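Local coordinates for GCN5-related N-acetyltransferase:Aminotransferase, class-II (Rhodopseudomonas palustris, PDB 2FIW), which binds acetyl coenzyme A and, as a member of the GNAT family, probably transfers its acetyl group to an amine, at residues V20-F25 with A53-R58; E43-A48 with D122-A127; V99-I104 with A132-V137. All coordinates share one frame; numbering follows the deposited sequence. Where two conformers were deposited one is given.

In the fold
The three contacts tie the chain together around a GNAT-type mixed sheet and its cofactor. Contact 1 joins helix 18-32 to helix 52-60; its segments alternate along the chain with those of contact 2, which links helix 39-46 to strand 118-123 and the turn that follows it. Their centres are about 14 Å apart and they touch, Phe25 CE1 lying 3.6 Å from Ala46 O. Contact 3, between helix 99-112 and the loop before strand 137-146, opens after contact 1 has closed and alternates with contact 2. Its centre is about 22 Å from that of contact 1, across the chain's centre, and about 17 Å from that of contact 2. Contacts 2 and 3 both hold acetyl coenzyme A, at its pantetheine arm and its phosphates.

Contact 1: residues V20-F25 with A53-R58; sequences VTAAIF and AKFAAR
Phe55 meets Ala22 and Phe25 where two helices of the GNAT fold pack beside the sheet; the axes of 20-25 and 53-58 stand at 94° and approach to 10.9 Å. With CG anti to the backbone N (chi1 -171°), the Phe55 ring extends from its own helix to the other. Its CE1 stands 3.7 Å above the Phe25 ring plane, over the ring centre, while Phe55 CZ lies 3.7 Å from Phe25 CG. The edge of Phe55 is directed at the face of Phe25, and a plane angle of 56° makes this edge-to-face pair a tilted version of the T-shape. Farther round the same ring, Phe55 CE2 comes within 3.6 Å of Ala22 CA and 3.8 Å of Ala22 CB, consistent with the small methyl of Ala22 leaving room for the ring. Thr21 adds its carbonyl carbon near the ring plane, while its OG1 bonds to Asp17 O. Later in 53-58, Arg58 makes its salt bridge to Asp86. Phe25 has a second edge-to-face partner in Tyr89, and both it and Thr21 touch Phe76 of strand 72-80. The chemistry is therefore aromatic and apolar, implying that ring shape and close fit, rather than polar pairing, join these two segments.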
loop_
_atom_site.group_PDB
_atom_site.type_symbol
_atom_site.label_atom_id
_atom_site.label_comp_id
_atom_site.label_asym_id
_atom_site.label_seq_id
_atom_site.Cartn_x
_atom_site.Cartn_y
_atom_site.Cartn_z
ATOM N N VAL A 20 -10.083 1.513 -11.313
ATOM C CA VAL A 20 -9.405 2.682 -10.733
ATOM C C VAL A 20 -8.307 2.273 -9.733
ATOM O O VAL A 20 -7.307 2.966 -9.583
ATOM C CB VAL A 20 -10.392 3.747 -10.109
ATOM C CG1 VAL A 20 -11.540 4.092 -11.083
ATOM C CG2 VAL A 20 -10.949 3.290 -8.764
ATOM N N THR A 21 -8.506 1.141 -9.061
ATOM C CA THR A 21 -7.552 0.630 -8.089
ATOM C C THR A 21 -6.296 0.142 -8.809
ATOM O O THR A 21 -5.184 0.392 -8.356
ATOM C CB THR A 21 -8.171 -0.521 -7.237
ATOM O OG1 THR A 21 -9.392 -0.066 -6.649
ATOM C CG2 THR A 21 -7.264 -0.891 -6.120
ATOM N N ALA A 22 -6.501 -0.567 -9.915
ATOM C CA ALA A 22 -5.423 -1.069 -10.747
ATOM C C ALA A 22 -4.668 0.091 -11.355
ATOM O O ALA A 22 -3.464 0.015 -11.487
ATOM C CB ALA A 22 -5.957 -2.013 -11.844
ATOM N N ALA A 23 -5.384 1.168 -11.677
ATOM C CA ALA A 23 -4.808 2.396 -12.195
ATOM C C ALA A 23 -3.976 3.196 -11.182
ATOM O O ALA A 23 -2.944 3.776 -11.538
ATOM C CB ALA A 23 -5.893 3.262 -12.799
ATOM N N ILE A 24 -4.406 3.233 -9.925
ATOM C CA ILE A 24 -3.634 3.922 -8.871
ATOM C C ILE A 24 -2.342 3.155 -8.595
ATOM O O ILE A 24 -1.295 3.747 -8.334
ATOM C CB ILE A 24 -4.457 4.060 -7.543
ATOM C CG1 ILE A 24 -5.533 5.141 -7.681
ATOM C CG2 ILE A 24 -3.552 4.373 -6.362
ATOM C CD1 ILE A 24 -6.687 4.996 -6.684
ATOM N N PHE A 25 -2.453 1.828 -8.647
ATOM C CA PHE A 25 -1.386 0.890 -8.346
ATOM C C PHE A 25 -0.253 1.012 -9.384
ATOM O O PHE A 25 0.912 1.207 -9.008
ATOM C CB PHE A 25 -2.004 -0.513 -8.290
ATOM C CG PHE A 25 -1.017 -1.659 -8.284
ATOM C CD1 PHE A 25 -0.676 -2.313 -9.478
ATOM C CD2 PHE A 25 -0.519 -2.157 -7.082
ATOM C CE1 PHE A 25 0.196 -3.398 -9.465
ATOM C CE2 PHE A 25 0.352 -3.225 -7.049
ATOM C CZ PHE A 25 0.713 -3.865 -8.238
ATOM N N ALA A 53 -8.711 -10.334 -12.987
ATOM C CA ALA A 53 -9.487 -11.162 -12.068
ATOM C C ALA A 53 -8.735 -11.470 -10.765
ATOM O O ALA A 53 -9.317 -11.437 -9.669
ATOM C CB ALA A 53 -9.946 -12.462 -12.772
ATOM N N LYS A 54 -7.449 -11.759 -10.902
ATOM C CA LYS A 54 -6.579 -12.154 -9.789
ATOM C C LYS A 54 -6.118 -10.932 -8.969
ATOM O O LYS A 54 -5.975 -11.005 -7.744
ATOM C CB LYS A 54 -5.392 -12.952 -10.353
ATOM C CG LYS A 54 -4.369 -13.439 -9.342
ATOM C CD LYS A 54 -3.240 -14.209 -10.033
ATOM C CE LYS A 54 -1.943 -14.170 -9.196
ATOM N NZ LYS A 54 -2.203 -14.665 -7.788
ATOM N N PHE A 55 -5.881 -9.814 -9.647
ATOM C CA PHE A 55 -5.673 -8.536 -8.954
ATOM C C PHE A 55 -6.911 -8.148 -8.114
ATOM O O PHE A 55 -6.788 -7.811 -6.947
ATOM C CB PHE A 55 -5.308 -7.416 -9.936
ATOM C CG PHE A 55 -4.878 -6.140 -9.267
ATOM C CD1 PHE A 55 -3.593 -6.016 -8.730
ATOM C CD2 PHE A 55 -5.755 -5.060 -9.165
ATOM C CE1 PHE A 55 -3.190 -4.837 -8.089
ATOM C CE2 PHE A 55 -5.356 -3.869 -8.530
ATOM C CZ PHE A 55 -4.074 -3.762 -7.993
ATOM N N ALA A 56 -8.093 -8.218 -8.725
ATOM C CA ALA A 56 -9.349 -7.949 -8.044
ATOM C C ALA A 56 -9.647 -8.954 -6.916
ATOM O O ALA A 56 -10.091 -8.565 -5.858
ATOM C CB ALA A 56 -10.495 -7.892 -9.062
ATOM N N ALA A 57 -9.365 -10.236 -7.124
ATOM C CA ALA A 57 -9.561 -11.250 -6.072
ATOM C C ALA A 57 -8.710 -11.016 -4.822
ATOM O O ALA A 57 -9.162 -11.269 -3.692
ATOM C CB ALA A 57 -9.348 -12.671 -6.616
ATOM N N ARG A 58 -7.480 -10.552 -5.012
ATOM C CA ARG A 58 -6.585 -10.282 -3.888
ATOM C C ARG A 58 -7.168 -9.150 -3.029
ATOM O O ARG A 58 -7.151 -9.213 -1.820
ATOM C CB ARG A 58 -5.178 -9.936 -4.406
ATOM C CG ARG A 58 -4.128 -9.627 -3.355
ATOM C CD ARG A 58 -2.886 -9.118 -4.059
ATOM N NE ARG A 58 -1.789 -8.772 -3.143
ATOM C CZ ARG A 58 -0.577 -8.373 -3.538
ATOM N NH1 ARG A 58 -0.292 -8.261 -4.833
ATOM N NH2 ARG A 58 0.356 -8.076 -2.641
#

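Contact 2: residues E43-A48 with D122-A127; sequences EAWASA and DASDNA. With ACO (acetyl coenzyme *a), chain C.
A single indole corner carries the protein contact between Trp45 and Ser124, although their CA atoms are 10.7 Å apart: Trp45 CH2 reaches Ser124 CB at 3.5 Å. In this GNAT fold the meeting place is the cofactor channel, where strand 118-123 and the turn that follows it hold the pantetheine arm of acetyl coenzyme A. Trp45 spans the distance because a chi1 of -172° swings the indole out opposite the backbone N, sending the six-membered ring away from helix 39-46. Its NE1 is bonded to Tyr89 OH, which helps fix the rotation of the indole, and Tyr37 packs edge-to-face with it. Asn126 OD1 lies near the indole plane, at the ring edge, 4.2 Å from Trp45 CH2. The cofactor is gripped from the other segment. Asn126 ND2 donates to the pantetheine carbonyl O5P at 2.6 Å, a bent bond with an N-H...O angle of 131°. Ser124 OG lies 2.8 Å from the same O5P and 2.9 Å from Asn126 OD1, and its one proton could serve either acceptor. Ala127 CB touches C3P of the cofactor at 3.7 Å. At the reactive end, the acetyl CH3 of the cofactor stands 3.7 Å from the backbone O of Asp122.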
loop_
_atom_site.group_PDB
_atom_site.type_symbol
_atom_site.label_atom_id
_atom_site.label_comp_id
_atom_site.label_asym_id
_atom_site.label_seq_id
_atom_site.Cartn_x
_atom_site.Cartn_y
_atom_site.Cartn_z
ATOM N N GLU A 43 8.288 -2.636 -14.010
ATOM C CA GLU A 43 7.386 -3.245 -14.984
ATOM C C GLU A 43 6.818 -4.572 -14.491
ATOM O O GLU A 43 5.643 -4.855 -14.704
ATOM C CB GLU A 43 8.083 -3.423 -16.347
ATOM C CG GLU A 43 8.253 -2.116 -17.135
ATOM C CD GLU A 43 9.336 -2.167 -18.226
ATOM O OE1 GLU A 43 9.925 -3.248 -18.487
ATOM O OE2 GLU A 43 9.596 -1.099 -18.823
ATOM N N ALA A 44 7.654 -5.379 -13.841
ATOM C CA ALA A 44 7.225 -6.652 -13.266
ATOM C C ALA A 44 6.288 -6.448 -12.074
ATOM O O ALA A 44 5.263 -7.100 -11.971
ATOM C CB ALA A 44 8.419 -7.475 -12.854
ATOM N N TRP A 45 6.671 -5.542 -11.180
ATOM C CA TRP A 45 5.845 -5.132 -10.046
ATOM C C TRP A 45 4.445 -4.688 -10.526
ATOM O O TRP A 45 3.455 -5.261 -10.089
ATOM C CB TRP A 45 6.556 -4.011 -9.292
ATOM C CG TRP A 45 5.959 -3.582 -8.000
ATOM C CD1 TRP A 45 4.760 -3.987 -7.437
ATOM C CD2 TRP A 45 6.508 -2.612 -7.115
ATOM N NE1 TRP A 45 4.554 -3.332 -6.243
ATOM C CE2 TRP A 45 5.611 -2.479 -6.022
ATOM C CE3 TRP A 45 7.683 -1.848 -7.125
ATOM C CZ2 TRP A 45 5.857 -1.597 -4.951
ATOM C CZ3 TRP A 45 7.922 -0.974 -6.062
ATOM C CH2 TRP A 45 7.008 -0.855 -4.995
ATOM N N ALA A 46 4.378 -3.694 -11.424
ATOM C CA ALA A 46 3.111 -3.204 -11.975
ATOM C C ALA A 46 2.311 -4.245 -12.747
ATOM O O ALA A 46 1.088 -4.157 -12.827
ATOM C CB ALA A 46 3.349 -2.017 -12.872
ATOM N N SER A 47 2.998 -5.221 -13.332
ATOM C CA SER A 47 2.348 -6.163 -14.222
ATOM C C SER A 47 1.360 -7.014 -13.441
ATOM O O SER A 47 0.617 -7.780 -14.034
ATOM C CB SER A 47 3.377 -7.047 -14.975
ATOM O OG SER A 47 3.782 -8.173 -14.184
ATOM N N ALA A 48 1.352 -6.886 -12.114
ATOM C CA ALA A 48 0.406 -7.645 -11.297
ATOM C C ALA A 48 -1.051 -7.237 -11.567
ATOM O O ALA A 48 -1.973 -8.049 -11.421
ATOM C CB ALA A 48 0.750 -7.531 -9.825
ATOM N N ASP A 122 5.919 -6.021 4.363
ATOM C CA ASP A 122 7.124 -6.170 3.554
ATOM C C ASP A 122 7.260 -4.901 2.714
ATOM O O ASP A 122 6.728 -4.819 1.599
ATOM C CB ASP A 122 7.019 -7.404 2.647
ATOM C CG ASP A 122 7.142 -8.716 3.412
ATOM O OD1 ASP A 122 7.793 -8.745 4.477
ATOM O OD2 ASP A 122 6.588 -9.733 2.938
ATOM N N ALA A 123 7.972 -3.914 3.263
ATOM C CA ALA A 123 7.982 -2.565 2.706
ATOM C C ALA A 123 8.941 -2.461 1.545
ATOM O O ALA A 123 10.070 -2.921 1.645
ATOM C CB ALA A 123 8.357 -1.548 3.789
ATOM N N SER A 124 8.488 -1.856 0.450
ATOM C CA SER A 124 9.362 -1.483 -0.659
ATOM C C SER A 124 10.380 -0.434 -0.197
ATOM O O SER A 124 10.136 0.282 0.768
ATOM C CB SER A 124 8.538 -0.947 -1.823
ATOM O OG SER A 124 7.879 0.261 -1.470
ATOM N N ASP A 125 11.526 -0.364 -0.874
ATOM C CA ASP A 125 12.651 0.459 -0.426
ATOM C C ASP A 125 12.300 1.936 -0.350
ATOM O O ASP A 125 12.830 2.659 0.484
ATOM C CB ASP A 125 13.871 0.256 -1.335
ATOM C CG ASP A 125 14.512 -1.139 -1.189
ATOM O OD1 ASP A 125 14.009 -1.985 -0.402
ATOM O OD2 ASP A 125 15.534 -1.385 -1.869
ATOM N N ASN A 126 11.395 2.370 -1.220
ATOM C CA ASN A 126 10.941 3.761 -1.271
ATOM C C ASN A 126 9.938 4.125 -0.162
ATOM O O ASN A 126 9.831 5.301 0.215
ATOM C CB ASN A 126 10.339 4.057 -2.640
ATOM C CG ASN A 126 9.311 3.027 -3.051
ATOM O OD1 ASN A 126 9.605 1.828 -3.118
ATOM N ND2 ASN A 126 8.094 3.484 -3.324
ATOM N N ALA A 127 9.220 3.118 0.351
ATOM C CA ALA A 127 8.260 3.298 1.428
ATOM C C ALA A 127 8.875 2.923 2.773
ATOM O O ALA A 127 8.257 3.085 3.817
ATOM C CB ALA A 127 7.024 2.476 1.171
HETATM N N1A ACO C . 4.191 18.993 4.095
HETATM C C2A ACO C . 5.320 18.258 4.164
HETATM N N3A ACO C . 5.279 16.920 4.306
HETATM C C4A ACO C . 4.095 16.234 4.382
HETATM C C5A ACO C . 2.892 16.918 4.316
HETATM C C6A ACO C . 2.966 18.403 4.161
HETATM N N6A ACO C . 1.839 19.155 4.091
HETATM N N7A ACO C . 1.897 16.008 4.417
HETATM C C8A ACO C . 2.473 14.787 4.538
HETATM N N9A ACO C . 3.805 14.934 4.525
HETATM C C1B ACO C . 4.860 13.889 4.618
HETATM C C2B ACO C . 4.805 13.022 5.862
HETATM O O2B ACO C . 5.450 13.665 6.964
HETATM C C3B ACO C . 5.563 11.787 5.405
HETATM O O3B ACO C . 6.945 11.859 5.761
HETATM P P3B ACO C . 7.858 10.535 5.958
HETATM O O7A ACO C . 8.178 9.994 4.569
HETATM O O8A ACO C . 6.990 9.590 6.758
HETATM O O9A ACO C . 9.056 11.076 6.706
HETATM C C4B ACO C . 5.416 11.755 3.878
HETATM O O4B ACO C . 4.835 13.001 3.491
HETATM C C5B ACO C . 4.514 10.621 3.391
HETATM O O5B ACO C . 3.322 10.628 4.190
HETATM P P1A ACO C . 1.843 10.534 3.564
HETATM O O1A ACO C . 1.529 11.809 2.809
HETATM O O2A ACO C . 0.971 10.079 4.712
HETATM O O3A ACO C . 2.032 9.297 2.542
HETATM P P2A ACO C . 1.677 9.356 0.991
HETATM O O4A ACO C . 2.698 10.229 0.315
HETATM O O5A ACO C . 0.216 9.685 0.872
HETATM O O6A ACO C . 1.885 7.824 0.508
HETATM C CBP ACO C . 3.284 5.842 -0.046
HETATM C CCP ACO C . 2.944 6.963 0.951
HETATM C CDP ACO C . 4.520 5.119 0.476
HETATM C CEP ACO C . 2.115 4.876 -0.159
HETATM C CAP ACO C . 3.544 6.410 -1.463
HETATM O OAP ACO C . 4.758 7.179 -1.514
HETATM C C9P ACO C . 3.491 5.438 -2.637
HETATM O O9P ACO C . 2.338 5.191 -3.251
HETATM N N8P ACO C . 4.558 4.888 -3.050
HETATM C C7P ACO C . 4.772 3.971 -4.178
HETATM C C6P ACO C . 4.177 2.576 -3.976
HETATM C C5P ACO C . 4.817 1.945 -2.776
HETATM O O5P ACO C . 6.025 2.021 -2.591
HETATM N N4P ACO C . 3.996 1.326 -1.941
HETATM C C3P ACO C . 4.386 0.674 -0.707
HETATM C C2P ACO C . 4.815 -0.741 -1.059
HETATM S S1P ACO C . 4.763 -1.590 0.475
HETATM C C ACO C . 3.376 -2.511 0.401
HETATM O O ACO C . 2.462 -2.197 -0.353
HETATM C CH3 ACO C . 3.294 -3.588 1.166
#

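Contact 3: residues V99-I104 with A132-V137; sequences VGTTLI and AKRGYV. With ACO (acetyl coenzyme *a), chain C.
Thr101 OG1 takes two N-H groups of Arg134 and gives its own proton to a phosphate oxygen. Arg134 NH2 reaches it at 2.9 Å, and the longer bond from Arg134 NE to OG1 measures 3.2 Å. The arginine grips side-on, with OG1 only 7° out of the guanidinium plane. The proton of Thr101 OG1 goes to the pyrophosphate oxygen O2A of acetyl coenzyme A at 2.7 Å. With OG1 anti to the carbonyl carbon (chi1 -63°), the hydroxyl lies beside the backbone N of Thr101, which donates to the same O2A. Gly100 N binds O5A of the neighbouring phosphate at 2.9 Å; Gly100, with no CB to meet O3A, lets the cofactor lie close. At the guanidinium edge, Arg134 NH1 bonds to O8A of the 3'-phosphate, modelled very short and so of doubtful length, while Lys133 NZ reaches O9A at 2.8 Å and also pairs with Glu129. Deeper in, Ile104 CG2 packs on Tyr136 OH, itself bonded to Glu108. A valine at Thr101 would probably leave Arg134 NE and NH2 without their shared acceptor and O2A with one donor fewer. The helix start thus brings backbone N-H groups to the pyrophosphate, as in GNAT enzymes, and the loop brings Lys133 and Arg134 to the 3'-phosphate.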
loop_
_atom_site.group_PDB
_atom_site.type_symbol
_atom_site.label_atom_id
_atom_site.label_comp_id
_atom_site.label_asym_id
_atom_site.label_seq_id
_atom_site.Cartn_x
_atom_site.Cartn_y
_atom_site.Cartn_z
ATOM N N VAL A 99 -2.495 11.024 2.854
ATOM C CA VAL A 99 -3.361 9.930 2.381
ATOM C C VAL A 99 -2.821 8.569 2.891
ATOM O O VAL A 99 -3.554 7.796 3.509
ATOM C CB VAL A 99 -3.504 9.892 0.825
ATOM C CG1 VAL A 99 -4.279 8.652 0.372
ATOM C CG2 VAL A 99 -4.189 11.146 0.292
ATOM N N GLY A 100 -1.535 8.298 2.664
ATOM C CA GLY A 100 -0.895 7.079 3.169
ATOM C C GLY A 100 -1.097 6.859 4.660
ATOM O O GLY A 100 -1.478 5.759 5.092
ATOM N N THR A 101 -0.832 7.907 5.444
ATOM C CA THR A 101 -0.997 7.878 6.908
ATOM C C THR A 101 -2.430 7.565 7.360
ATOM O O THR A 101 -2.646 6.731 8.225
ATOM C CB THR A 101 -0.513 9.220 7.545
ATOM O OG1 THR A 101 0.884 9.380 7.283
ATOM C CG2 THR A 101 -0.757 9.271 9.047
ATOM N N THR A 102 -3.398 8.240 6.765
ATOM C CA THR A 102 -4.811 7.985 7.018
ATOM C C THR A 102 -5.159 6.520 6.729
ATOM O O THR A 102 -5.787 5.864 7.544
ATOM C CB THR A 102 -5.692 8.954 6.164
ATOM O OG1 THR A 102 -5.368 10.308 6.517
ATOM C CG2 THR A 102 -7.173 8.730 6.405
ATOM N N LEU A 103 -4.712 6.012 5.585
ATOM C CA LEU A 103 -4.976 4.637 5.198
ATOM C C LEU A 103 -4.394 3.646 6.190
ATOM O O LEU A 103 -5.088 2.719 6.618
ATOM C CB LEU A 103 -4.425 4.353 3.802
ATOM C CG LEU A 103 -5.251 4.789 2.600
ATOM C CD1 LEU A 103 -4.375 4.653 1.358
ATOM C CD2 LEU A 103 -6.598 3.978 2.489
ATOM N N ILE A 104 -3.128 3.852 6.561
ATOM C CA ILE A 104 -2.432 2.933 7.464
ATOM C C ILE A 104 -2.976 2.972 8.893
ATOM O O ILE A 104 -3.119 1.929 9.506
ATOM C CB ILE A 104 -0.888 3.083 7.399
ATOM C CG1 ILE A 104 -0.383 2.742 6.005
ATOM C CG2 ILE A 104 -0.194 2.157 8.391
ATOM C CD1 ILE A 104 -1.024 1.490 5.392
ATOM N N ALA A 132 8.958 3.501 8.838
ATOM C CA ALA A 132 9.812 3.673 10.014
ATOM C C ALA A 132 9.356 4.846 10.894
ATOM O O ALA A 132 9.390 4.740 12.111
ATOM C CB ALA A 132 11.271 3.839 9.601
ATOM N N LYS A 133 8.910 5.942 10.264
ATOM C CA LYS A 133 8.390 7.115 10.983
ATOM C C LYS A 133 7.065 6.844 11.731
ATOM O O LYS A 133 6.587 7.703 12.485
ATOM C CB LYS A 133 8.167 8.309 10.034
ATOM C CG LYS A 133 9.341 8.747 9.162
ATOM C CD LYS A 133 10.340 9.600 9.922
ATOM C CE LYS A 133 10.792 10.807 9.107
ATOM N NZ LYS A 133 11.509 10.480 7.834
ATOM N N ARG A 134 6.452 5.684 11.485
ATOM C CA ARG A 134 5.170 5.333 12.098
ATOM C C ARG A 134 5.393 4.122 12.982
ATOM O O ARG A 134 4.484 3.332 13.218
ATOM C CB ARG A 134 4.096 5.022 11.047
ATOM C CG ARG A 134 4.094 5.890 9.783
ATOM C CD ARG A 134 3.701 7.322 10.101
ATOM N NE ARG A 134 3.358 8.154 8.942
ATOM C CZ ARG A 134 4.235 8.628 8.052
ATOM N NH1 ARG A 134 5.519 8.306 8.119
ATOM N NH2 ARG A 134 3.823 9.407 7.061
ATOM N N GLY A 135 6.622 3.968 13.453
ATOM C CA GLY A 135 6.931 2.963 14.457
ATOM C C GLY A 135 7.197 1.555 13.963
ATOM O O GLY A 135 7.342 0.644 14.774
ATOM N N TYR A 136 7.256 1.363 12.648
ATOM C CA TYR A 136 7.651 0.062 12.089
ATOM C C TYR A 136 9.165 -0.104 12.135
ATOM O O TYR A 136 9.918 0.810 11.754
ATOM C CB TYR A 136 7.137 -0.107 10.657
ATOM C CG TYR A 136 5.638 -0.261 10.592
ATOM C CD1 TYR A 136 4.796 0.845 10.779
ATOM C CD2 TYR A 136 5.058 -1.506 10.345
ATOM C CE1 TYR A 136 3.420 0.703 10.732
ATOM C CE2 TYR A 136 3.689 -1.654 10.290
ATOM C CZ TYR A 136 2.879 -0.550 10.484
ATOM O OH TYR A 136 1.522 -0.687 10.444
ATOM N N VAL A 137 9.604 -1.275 12.596
ATOM C CA VAL A 137 11.020 -1.532 12.785
ATOM C C VAL A 137 11.488 -2.633 11.852
ATOM O O VAL A 137 10.917 -3.723 11.842
ATOM C CB VAL A 137 11.330 -1.895 14.259
ATOM C CG1 VAL A 137 12.773 -2.384 14.419
ATOM C CG2 VAL A 137 11.038 -0.700 15.180
HETATM N N1A ACO C . 4.191 18.993 4.095
HETATM C C2A ACO C . 5.320 18.258 4.164
HETATM N N3A ACO C . 5.279 16.920 4.306
HETATM C C4A ACO C . 4.095 16.234 4.382
HETATM C C5A ACO C . 2.892 16.918 4.316
HETATM C C6A ACO C . 2.966 18.403 4.161
HETATM N N6A ACO C . 1.839 19.155 4.091
HETATM N N7A ACO C . 1.897 16.008 4.417
HETATM C C8A ACO C . 2.473 14.787 4.538
HETATM N N9A ACO C . 3.805 14.934 4.525
HETATM C C1B ACO C . 4.860 13.889 4.618
HETATM C C2B ACO C . 4.805 13.022 5.862
HETATM O O2B ACO C . 5.450 13.665 6.964
HETATM C C3B ACO C . 5.563 11.787 5.405
HETATM O O3B ACO C . 6.945 11.859 5.761
HETATM P P3B ACO C . 7.858 10.535 5.958
HETATM O O7A ACO C . 8.178 9.994 4.569
HETATM O O8A ACO C . 6.990 9.590 6.758
HETATM O O9A ACO C . 9.056 11.076 6.706
HETATM C C4B ACO C . 5.416 11.755 3.878
HETATM O O4B ACO C . 4.835 13.001 3.491
HETATM C C5B ACO C . 4.514 10.621 3.391
HETATM O O5B ACO C . 3.322 10.628 4.190
HETATM P P1A ACO C . 1.843 10.534 3.564
HETATM O O1A ACO C . 1.529 11.809 2.809
HETATM O O2A ACO C . 0.971 10.079 4.712
HETATM O O3A ACO C . 2.032 9.297 2.542
HETATM P P2A ACO C . 1.677 9.356 0.991
HETATM O O4A ACO C . 2.698 10.229 0.315
HETATM O O5A ACO C . 0.216 9.685 0.872
HETATM O O6A ACO C . 1.885 7.824 0.508
HETATM C CBP ACO C . 3.284 5.842 -0.046
HETATM C CCP ACO C . 2.944 6.963 0.951
HETATM C CDP ACO C . 4.520 5.119 0.476
HETATM C CEP ACO C . 2.115 4.876 -0.159
HETATM C CAP ACO C . 3.544 6.410 -1.463
HETATM O OAP ACO C . 4.758 7.179 -1.514
HETATM C C9P ACO C . 3.491 5.438 -2.637
HETATM O O9P ACO C . 2.338 5.191 -3.251
HETATM N N8P ACO C . 4.558 4.888 -3.050
HETATM C C7P ACO C . 4.772 3.971 -4.178
HETATM C C6P ACO C . 4.177 2.576 -3.976
HETATM C C5P ACO C . 4.817 1.945 -2.776
HETATM O O5P ACO C . 6.025 2.021 -2.591
HETATM N N4P ACO C . 3.996 1.326 -1.941
HETATM C C3P ACO C . 4.386 0.674 -0.707
HETATM C C2P ACO C . 4.815 -0.741 -1.059
HETATM S S1P ACO C . 4.763 -1.590 0.475
HETATM C C ACO C . 3.376 -2.511 0.401
HETATM O O ACO C . 2.462 -2.197 -0.353
HETATM C CH3 ACO C . 3.294 -3.588 1.166
#